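Local coordinates for protein 1-Cys peroxiredoxin (Vibrio vulnificus MO6-24/O, PDB 5K2I) that probably reduces hydrogen peroxide as a 1-Cys peroxiredoxin of the thioredoxin-like clan and is linked to scavenging of peroxides and nitric oxide, at residues Ile57-Gln62 with Thr152-Leu157; Tyr125-Ile128 with Val133-Thr136. All blocks are in the same frame, centred on the assembly; numbering follows the deposited sequence.

Interaction 1 (Ile57-Gln62 with Thr152-Leu157) packs helix 53-65 against the C-terminal helix 150-156. Interaction 2 (Tyr125-Ile128 with Val133-Thr136) joins two antiparallel strands of the central mixed sheet. Their centres lie about 13 Å apart, and helix 150-156 follows strand 133-139 in the chain. The two contacts meet where this helix covers the sheet. Ile128 CD1 lies 3.7 Å from Ala156 CB and 3.8 Å from Leu157 CD2, and Ile153 CG1 is 3.9 Å from Ala126 CB. The peroxiredoxin sequence motif that carries the reactive cysteine in this family precedes helix 53-65. Interaction 1 therefore uses the helix that follows that motif.

Interaction 1 (Ile57-Gln62 with Thr152-Leu157); sequences IVLADQ and TILAAL
Leu154 reaches from the C-terminal helix to the end of segment 57-62 and packs against Gln62 and Leu59. It has the largest buried area of the contact. Its CG lies anti to the backbone N (chi1 180°), which carries the two methyl groups out toward helix 53-65. The methyls then divide the work. CD1 meets the main chain of Gln62, at 3.7 Å from its O, and also comes within 4.1 Å of Gln62 CB. CD2 meets the far end of the Gln62 side chain, 3.8 Å from OE1. The Leu154 and Gln62 side chains cross at about a right angle, so each touches the other at a few atoms and not along its length.

Gln62 is an exposed residue. Its chain is extended beyond CG, and the terminal amide is turned across it (chi3 86°), which puts OE1 near the methyl. Leu59, one turn earlier, is buried and adds the purely apolar part: its CD1 is 4.3 Å from Leu154 CD2, a loose approach. The nearest pair of CA atoms, Gln62 and Leu154, is 7.6 Å apart. Helix 53-65 is kinked here, as the N atoms of Asp61 and Gln62 make no bond to the preceding turn.

The neighbouring Leu63 also touches Leu154, and it meets Ile153 and Leu157 as well. Ile153 passes on to Ala126 and Ile128 of strand 120-130. Helix 150-156 thus packs against both helix 53-65 and the sheet, an arrangement consistent with the thioredoxin-like fold.

The two segments share no hydrogen bond or salt bridge. The contact is small: methyl groups meet a carbonyl, an amide oxygen and another leucine. The direct contact is therefore van der Waals only, and the helix pairing probably relies as well on neighbours such as Leu63.

Interaction 2 (Tyr125-Ile128 with Val133-Thr136); sequences YAMI and VVTT
Ile128 and Thr136 form an antiparallel hydrogen-bonded pair, with Thr135 inserted beside Thr136 as a classic beta bulge. Ile128 N donates to Thr136 O at 3.0 Å, from a position tilted 26° out of the carbonyl plane. Ile128 O accepts two bonds. Thr136 N, 3.2 Å from Ile128 O, comes in the carbonyl plane on a lone pair and gives a nearly straight bond (170° at H). Thr135 N, 2.9 Å away, approaches Ile128 O almost head-on, in line with its C=O bond. Thr136 O is also approached by Met127 CA at 3.1 Å, as a CA-H...O contact.

The hydroxyl of Thr135 has its partner in Asp130 OD2, near the hairpin turn. Thr135 is present in two conformers, so this bond is provisional. Outside the pair, Met127 bonds through its backbone to Leu37, and Val134 to Gly5 and Gln6.

The side chains of Ile128 and Thr136 run alongside each other on the same face of the sheet. Ile128 CG1 and Thr136 OG1 both sit anti to their carbonyl carbons, which brings Ile128 CD1, carried by CG1, to 3.8 Å from Thr136 OG1 in a plain packing contact. Met127 SD meets Val134 CG2 at 4.1 Å.

This is the hairpin of strands 120-130 and 133-139. The short strand axes run at 108°, far from an ideal antiparallel pair. One carbonyl serving two amides satisfies both threonine N-H groups, consistent with a bulge that accommodates the bend while both stay bonded to Ile128 O.

Interaction 1 (Ile57-Gln62 with Thr152-Leu157)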
# COMPACT_ATOMS: atom_id res chain seq x y z
N ILE A 57 -18.15 -3.01 6.01
CA ILE A 57 -19.46 -2.37 6.15
C ILE A 57 -20.39 -2.84 5.04
O ILE A 57 -21.52 -3.28 5.29
CB ILE A 57 -19.34 -0.83 6.13
CG1 ILE A 57 -18.79 -0.35 7.47
CG2 ILE A 57 -20.69 -0.19 5.88
CD1 ILE A 57 -18.43 1.14 7.48
N VAL A 58 -19.92 -2.78 3.80
CA VAL A 58 -20.82 -3.12 2.70
C VAL A 58 -21.02 -4.62 2.57
O VAL A 58 -22.03 -5.06 2.05
CB VAL A 58 -20.35 -2.52 1.35
CG1 VAL A 58 -20.40 -0.99 1.39
CG2 VAL A 58 -18.96 -3.02 0.97
N LEU A 59 -20.07 -5.43 3.06
CA LEU A 59 -20.23 -6.89 3.00
C LEU A 59 -20.86 -7.48 4.27
O LEU A 59 -21.04 -8.69 4.35
CB LEU A 59 -18.90 -7.59 2.75
CG LEU A 59 -18.38 -7.72 1.31
CD1 LEU A 59 -17.33 -8.83 1.21
CD2 LEU A 59 -19.51 -7.95 0.33
N ALA A 60 -21.19 -6.64 5.25
CA ALA A 60 -21.66 -7.14 6.54
C ALA A 60 -22.89 -8.03 6.41
O ALA A 60 -22.97 -9.09 7.03
CB ALA A 60 -21.95 -5.98 7.48
N ASP A 61 -23.86 -7.62 5.59
CA ASP A 61 -25.06 -8.43 5.42
C ASP A 61 -24.76 -9.82 4.84
O ASP A 61 -25.32 -10.83 5.30
CB ASP A 61 -26.08 -7.71 4.52
CG ASP A 61 -26.86 -6.65 5.27
OD1 ASP A 61 -26.86 -6.68 6.52
OD2 ASP A 61 -27.50 -5.80 4.61
N GLN A 62 -23.88 -9.87 3.85
CA GLN A 62 -23.53 -11.13 3.20
C GLN A 62 -22.74 -12.02 4.16
O GLN A 62 -22.91 -13.24 4.15
CB GLN A 62 -22.74 -10.88 1.92
CG GLN A 62 -23.59 -10.44 0.76
CD GLN A 62 -22.76 -9.91 -0.39
OE1 GLN A 62 -22.31 -10.67 -1.24
NE2 GLN A 62 -22.56 -8.60 -0.41
N THR A 152 -12.37 -12.09 0.22
CA THR A 152 -11.57 -13.28 0.50
C THR A 152 -12.15 -14.01 1.70
O THR A 152 -12.25 -15.23 1.70
CB THR A 152 -10.10 -12.94 0.77
OG1 THR A 152 -9.66 -11.94 -0.16
CG2 THR A 152 -9.23 -14.19 0.64
N ILE A 153 -12.52 -13.24 2.72
CA ILE A 153 -13.11 -13.81 3.93
C ILE A 153 -14.48 -14.41 3.62
O ILE A 153 -14.79 -15.52 4.05
CB ILE A 153 -13.22 -12.73 5.04
CG1 ILE A 153 -11.83 -12.35 5.56
CG2 ILE A 153 -14.13 -13.21 6.17
CD1 ILE A 153 -11.11 -13.46 6.30
N LEU A 154 -15.30 -13.67 2.88
CA LEU A 154 -16.61 -14.17 2.49
C LEU A 154 -16.51 -15.51 1.78
O LEU A 154 -17.29 -16.43 2.04
CB LEU A 154 -17.33 -13.14 1.60
CG LEU A 154 -18.72 -13.53 1.13
CD1 LEU A 154 -19.69 -13.66 2.30
CD2 LEU A 154 -19.24 -12.53 0.11
N ALA A 155 -15.52 -15.65 0.90
CA ALA A 155 -15.36 -16.88 0.14
C ALA A 155 -14.85 -18.02 1.01
O ALA A 155 -15.11 -19.19 0.74
CB ALA A 155 -14.42 -16.65 -1.03
N ALA A 156 -14.12 -17.68 2.07
CA ALA A 156 -13.60 -18.70 2.98
C ALA A 156 -14.74 -19.32 3.77
O ALA A 156 -14.63 -20.46 4.23
CB ALA A 156 -12.56 -18.11 3.92
N LEU A 157 -15.83 -18.58 3.91
CA LEU A 157 -17.00 -19.08 4.60
C LEU A 157 -17.70 -20.12 3.74
O LEU A 157 -18.66 -20.76 4.19
CB LEU A 157 -17.96 -17.94 4.95
CG LEU A 157 -17.42 -16.88 5.91
CD1 LEU A 157 -18.32 -15.67 5.93
CD2 LEU A 157 -17.28 -17.46 7.31

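Interaction 2 (Tyr125-Ile128 with Val133-Thr136)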
# COMPACT_ATOMS: atom_id res chain seq x y z
N TYR A 125 -4.45 -7.54 8.52
CA TYR A 125 -4.82 -8.94 8.41
C TYR A 125 -6.32 -9.09 8.63
O TYR A 125 -6.98 -8.18 9.15
CB TYR A 125 -4.03 -9.81 9.41
CG TYR A 125 -4.34 -9.52 10.87
CD1 TYR A 125 -5.48 -10.02 11.48
CD2 TYR A 125 -3.49 -8.73 11.64
CE1 TYR A 125 -5.78 -9.74 12.80
CE2 TYR A 125 -3.78 -8.45 12.98
CZ TYR A 125 -4.93 -8.96 13.54
OH TYR A 125 -5.22 -8.66 14.85
N ALA A 126 -6.84 -10.26 8.30
CA ALA A 126 -8.22 -10.58 8.63
C ALA A 126 -8.29 -12.04 9.02
O ALA A 126 -7.56 -12.88 8.48
CB ALA A 126 -9.15 -10.28 7.47
N MET A 127 -9.17 -12.32 9.97
CA MET A 127 -9.37 -13.64 10.53
C MET A 127 -10.83 -14.05 10.54
O MET A 127 -11.72 -13.21 10.71
CB MET A 127 -8.92 -13.70 11.99
CG MET A 127 -7.48 -13.55 12.28
SD MET A 127 -7.38 -13.53 14.09
CE MET A 127 -5.61 -13.51 14.26
N ILE A 128 -11.05 -15.36 10.40
CA ILE A 128 -12.29 -15.97 10.86
C ILE A 128 -11.95 -16.75 12.13
O ILE A 128 -11.02 -17.57 12.13
CB ILE A 128 -12.90 -16.91 9.81
CG1 ILE A 128 -13.22 -16.14 8.53
CG2 ILE A 128 -14.17 -17.60 10.36
CD1 ILE A 128 -13.55 -17.02 7.33
N VAL A 133 -10.99 -19.92 18.33
CA VAL A 133 -9.94 -20.61 17.58
C VAL A 133 -9.78 -19.95 16.22
O VAL A 133 -10.76 -19.80 15.49
CB VAL A 133 -10.27 -22.09 17.41
CG1 VAL A 133 -9.19 -22.80 16.61
CG2 VAL A 133 -10.44 -22.74 18.78
N VAL A 134 -8.56 -19.55 15.87
CA VAL A 134 -8.30 -18.97 14.56
C VAL A 134 -8.46 -20.03 13.49
O VAL A 134 -7.68 -20.98 13.43
CB VAL A 134 -6.89 -18.37 14.49
CG1 VAL A 134 -6.62 -17.83 13.09
CG2 VAL A 134 -6.76 -17.27 15.54
N THR A 135 -9.48 -19.92 12.65
CA THR A 135 -9.74 -20.91 11.60
C THR A 135 -9.12 -20.47 10.28
O THR A 135 -8.57 -21.28 9.53
CB THR A 135 -11.25 -21.13 11.42
OG1 THR A 135 -11.78 -21.67 12.63
CG2 THR A 135 -11.52 -22.07 10.26
N THR A 136 -9.23 -19.17 10.00
CA THR A 136 -8.67 -18.56 8.78
C THR A 136 -7.88 -17.32 9.17
O THR A 136 -8.36 -16.51 9.95
CB THR A 136 -9.77 -18.15 7.78
OG1 THR A 136 -10.47 -19.31 7.32
CG2 THR A 136 -9.17 -17.43 6.59